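Local structure of putative peptidoglycan-binding/hydrolysing protein (Peptoclostridium difficile, 5TV7) at residues K111-Q122 with I134-T142. The protein probably binds peptidoglycan through its putative peptidoglycan-binding domains, may take part in cell-wall hydrolysis, and holds glutamine hydroxamate in this crystal. Residues are numbered along the deposited sequence; the frame is centred on the assembly and turned at random.
Sequences KGNSGKEVKAAQ and IDSSFGSKT
Gln-122, on helix 116-127, reads the backbone of the loop 134-139 much as a further peptide group would. Its CB lies 4.0 Å from Ile-134 CG1, and CG passes Thr-142 OG1 at a similar distance. From CD the amide divides its work. OE1 takes the N-H of Ser-136 on a lone pair in the carbonyl plane, at 2.8 Å, and more weakly that of Asp-135. NE2 gives a nearly straight bond of 3.0 Å to Thr-142 OG1, which lies in the amide plane, and a weak one to Ser-137 O. With bonds at both ends, the buried amide is held against rotation. Asp-135 turns back in an Asx turn, OD1 accepting from Ser-137 N, while OD2 bonds His-44 and Asn-47.

Further along, the backbones of Ser-114 and Ser-137 form a single, isolated beta bridge. Gly-112 N donates to Phe-138 O and Phe-138 N to Asn-113 O, 2.9 Å each, and Gly-115 N, at the helix N-cap, to Ser-136 O. With CG swung anti to the backbone N (chi1 -161°), the Phe-138 ring is carried between Lys-111 N, 3.5 Å above one face near the rim, and Thr-142 CG2, centred over the opposite face; Val-118 CG2 comes at the edge. These bonds join the starts of helices 116-127 and 140-152, consistent with the small helical fold of the PG_binding_1 family.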
loop_
_atom_site.group_PDB
_atom_site.type_symbol
_atom_site.label_atom_id
_atom_site.label_comp_id
_atom_site.label_asym_id
_atom_site.label_seq_id
_atom_site.Cartn_x
_atom_site.Cartn_y
_atom_site.Cartn_z
ATOM N N LYS A 111 -13.207 0.538 -1.653
ATOM C CA LYS A 111 -13.055 0.138 -3.050
ATOM C C LYS A 111 -13.591 1.218 -3.996
ATOM O O LYS A 111 -14.712 1.698 -3.829
ATOM C CB LYS A 111 -13.725 -1.213 -3.324
ATOM C CG LYS A 111 -13.459 -1.716 -4.735
ATOM C CD LYS A 111 -14.007 -3.101 -4.967
ATOM C CE LYS A 111 -13.642 -3.563 -6.365
ATOM N NZ LYS A 111 -14.300 -4.858 -6.665
ATOM N N GLY A 112 -12.755 1.617 -4.952
ATOM C CA GLY A 112 -13.093 2.673 -5.886
ATOM C C GLY A 112 -12.258 3.932 -5.695
ATOM O O GLY A 112 -12.025 4.665 -6.648
ATOM N N ASN A 113 -11.813 4.182 -4.465
ATOM C CA ASN A 113 -10.998 5.357 -4.153
ATOM C C ASN A 113 -9.568 5.217 -4.671
ATOM O O ASN A 113 -9.072 4.109 -4.901
ATOM C CB ASN A 113 -10.882 5.569 -2.634
ATOM C CG ASN A 113 -12.197 5.935 -1.956
ATOM O OD1 ASN A 113 -12.305 5.845 -0.733
ATOM N ND2 ASN A 113 -13.181 6.353 -2.723
ATOM N N SER A 114 -8.925 6.367 -4.877
ATOM C CA SER A 114 -7.530 6.452 -5.328
ATOM C C SER A 114 -6.861 7.673 -4.703
ATOM O O SER A 114 -7.499 8.709 -4.549
ATOM C CB SER A 114 -7.441 6.544 -6.853
ATOM O OG SER A 114 -7.889 5.350 -7.463
ATOM N N GLY A 115 -5.576 7.556 -4.362
ATOM C CA GLY A 115 -4.844 8.655 -3.732
ATOM C C GLY A 115 -3.818 8.211 -2.726
ATOM O O GLY A 115 -3.540 7.010 -2.590
ATOM N N LYS A 116 -3.272 9.178 -1.996
ATOM C CA LYS A 116 -2.202 8.914 -1.038
ATOM C C LYS A 116 -2.619 8.056 0.154
ATOM O O LYS A 116 -1.795 7.312 0.677
ATOM C CB LYS A 116 -1.567 10.226 -0.567
ATOM C CG LYS A 116 -2.416 11.053 0.376
ATOM C CD LYS A 116 -1.778 12.418 0.598
ATOM C CE LYS A 116 -2.428 13.162 1.752
ATOM N NZ LYS A 116 -3.903 13.272 1.599
ATOM N N GLU A 117 -3.875 8.157 0.591
ATOM C CA GLU A 117 -4.350 7.313 1.688
ATOM C C GLU A 117 -4.340 5.854 1.262
ATOM O O GLU A 117 -3.937 4.983 2.027
ATOM C CB GLU A 117 -5.756 7.685 2.168
ATOM C CG GLU A 117 -5.888 9.024 2.864
ATOM C CD GLU A 117 -5.932 10.206 1.923
ATOM O OE1 GLU A 117 -6.051 10.019 0.682
ATOM O OE2 GLU A 117 -5.838 11.342 2.440
ATOM N N VAL A 118 -4.775 5.603 0.035
ATOM C CA VAL A 118 -4.784 4.249 -0.508
ATOM C C VAL A 118 -3.349 3.709 -0.562
ATOM O O VAL A 118 -3.091 2.570 -0.133
ATOM C CB VAL A 118 -5.464 4.201 -1.895
ATOM C CG1 VAL A 118 -5.333 2.821 -2.521
ATOM C CG2 VAL A 118 -6.930 4.573 -1.766
ATOM N N LYS A 119 -2.412 4.532 -1.045
ATOM C CA LYS A 119 -1.010 4.122 -1.126
ATOM C C LYS A 119 -0.466 3.734 0.239
ATOM O O LYS A 119 0.175 2.689 0.380
ATOM C CB LYS A 119 -0.143 5.227 -1.717
ATOM C CG LYS A 119 1.320 4.825 -1.895
ATOM C CD LYS A 119 2.115 5.943 -2.529
ATOM C CE LYS A 119 3.578 5.575 -2.571
ATOM N NZ LYS A 119 4.388 6.679 -3.149
ATOM N N ALA A 120 -0.752 4.563 1.240
ATOM C CA ALA A 120 -0.288 4.318 2.597
ATOM C C ALA A 120 -0.808 2.988 3.120
ATOM O O ALA A 120 -0.049 2.201 3.690
ATOM C CB ALA A 120 -0.707 5.451 3.522
ATOM N N ALA A 121 -2.092 2.725 2.898
ATOM C CA ALA A 121 -2.692 1.463 3.339
ATOM C C ALA A 121 -2.048 0.280 2.621
ATOM O O ALA A 121 -1.793 -0.745 3.229
ATOM C CB ALA A 121 -4.199 1.473 3.103
ATOM N N GLN A 122 -1.757 0.445 1.330
ATOM C CA GLN A 122 -1.156 -0.628 0.545
ATOM C C GLN A 122 0.250 -0.954 1.024
ATOM O O GLN A 122 0.643 -2.116 1.051
ATOM C CB GLN A 122 -1.163 -0.273 -0.948
ATOM C CG GLN A 122 -2.568 -0.373 -1.528
ATOM C CD GLN A 122 -2.712 0.215 -2.914
ATOM O OE1 GLN A 122 -1.923 1.074 -3.348
ATOM N NE2 GLN A 122 -3.745 -0.226 -3.614
ATOM N N ILE A 134 0.862 -1.969 -5.047
ATOM C CA ILE A 134 1.006 -0.655 -4.420
ATOM C C ILE A 134 0.995 0.409 -5.510
ATOM O O ILE A 134 2.047 0.897 -5.945
ATOM C CB ILE A 134 2.273 -0.579 -3.555
ATOM C CG1 ILE A 134 2.240 -1.701 -2.508
ATOM C CG2 ILE A 134 2.379 0.797 -2.900
ATOM C CD1 ILE A 134 3.564 -1.942 -1.828
ATOM N N ASP A 135 -0.217 0.746 -5.953
ATOM C CA ASP A 135 -0.432 1.719 -7.039
ATOM C C ASP A 135 -1.419 2.828 -6.706
ATOM O O ASP A 135 -1.897 3.503 -7.603
ATOM C CB ASP A 135 -0.913 0.987 -8.296
ATOM C CG ASP A 135 -2.262 0.270 -8.107
ATOM O OD1 ASP A 135 -2.869 0.318 -6.999
ATOM O OD2 ASP A 135 -2.708 -0.357 -9.094
ATOM N N SER A 136 -1.759 2.982 -5.423
ATOM C CA SER A 136 -2.689 4.037 -4.980
ATOM C C SER A 136 -4.143 3.864 -5.411
ATOM O O SER A 136 -4.921 4.766 -5.167
ATOM C CB SER A 136 -2.223 5.443 -5.435
ATOM O OG SER A 136 -0.880 5.672 -5.094
ATOM N N SER A 137 -4.509 2.748 -6.059
ATOM C CA SER A 137 -5.907 2.493 -6.441
ATOM C C SER A 137 -6.477 1.318 -5.632
ATOM O O SER A 137 -5.913 0.229 -5.619
ATOM C CB SER A 137 -6.042 2.238 -7.936
ATOM O OG SER A 137 -5.956 3.461 -8.653
ATOM N N PHE A 138 -7.593 1.574 -4.965
ATOM C CA PHE A 138 -8.254 0.607 -4.086
ATOM C C PHE A 138 -9.177 -0.279 -4.934
ATOM O O PHE A 138 -10.363 0.029 -5.130
ATOM C CB PHE A 138 -9.046 1.374 -3.015
ATOM C CG PHE A 138 -9.409 0.569 -1.786
ATOM C CD1 PHE A 138 -9.925 -0.717 -1.873
ATOM C CD2 PHE A 138 -9.334 1.165 -0.522
ATOM C CE1 PHE A 138 -10.289 -1.411 -0.737
ATOM C CE2 PHE A 138 -9.694 0.470 0.615
ATOM C CZ PHE A 138 -10.170 -0.821 0.506
ATOM N N GLY A 139 -8.611 -1.368 -5.451
ATOM C CA GLY A 139 -9.357 -2.334 -6.255
ATOM C C GLY A 139 -9.638 -3.604 -5.472
ATOM O O GLY A 139 -9.567 -3.623 -4.242
ATOM N N SER A 140 -9.923 -4.676 -6.201
ATOM C CA SER A 140 -10.282 -5.958 -5.597
ATOM C C SER A 140 -9.224 -6.584 -4.700
ATOM O O SER A 140 -9.563 -7.139 -3.661
ATOM C CB SER A 140 -10.676 -6.953 -6.684
ATOM O OG SER A 140 -11.781 -6.435 -7.399
ATOM N N LYS A 141 -7.959 -6.514 -5.102
ATOM C CA LYS A 141 -6.890 -7.090 -4.300
ATOM C C LYS A 141 -6.748 -6.400 -2.967
ATOM O O LYS A 141 -6.524 -7.070 -1.963
ATOM C CB LYS A 141 -5.558 -7.101 -5.043
ATOM C CG LYS A 141 -5.546 -8.101 -6.187
ATOM C CD LYS A 141 -4.178 -8.252 -6.825
ATOM C CE LYS A 141 -3.145 -8.804 -5.844
ATOM N NZ LYS A 141 -1.867 -9.167 -6.532
ATOM N N THR A 142 -6.902 -5.072 -2.965
ATOM C CA THR A 142 -6.841 -4.289 -1.737
ATOM C C THR A 142 -8.042 -4.630 -0.863
ATOM O O THR A 142 -7.898 -4.778 0.342
ATOM C CB THR A 142 -6.809 -2.760 -1.994
ATOM O OG1 THR A 142 -5.690 -2.425 -2.834
ATOM C CG2 THR A 142 -6.673 -1.999 -0.679
#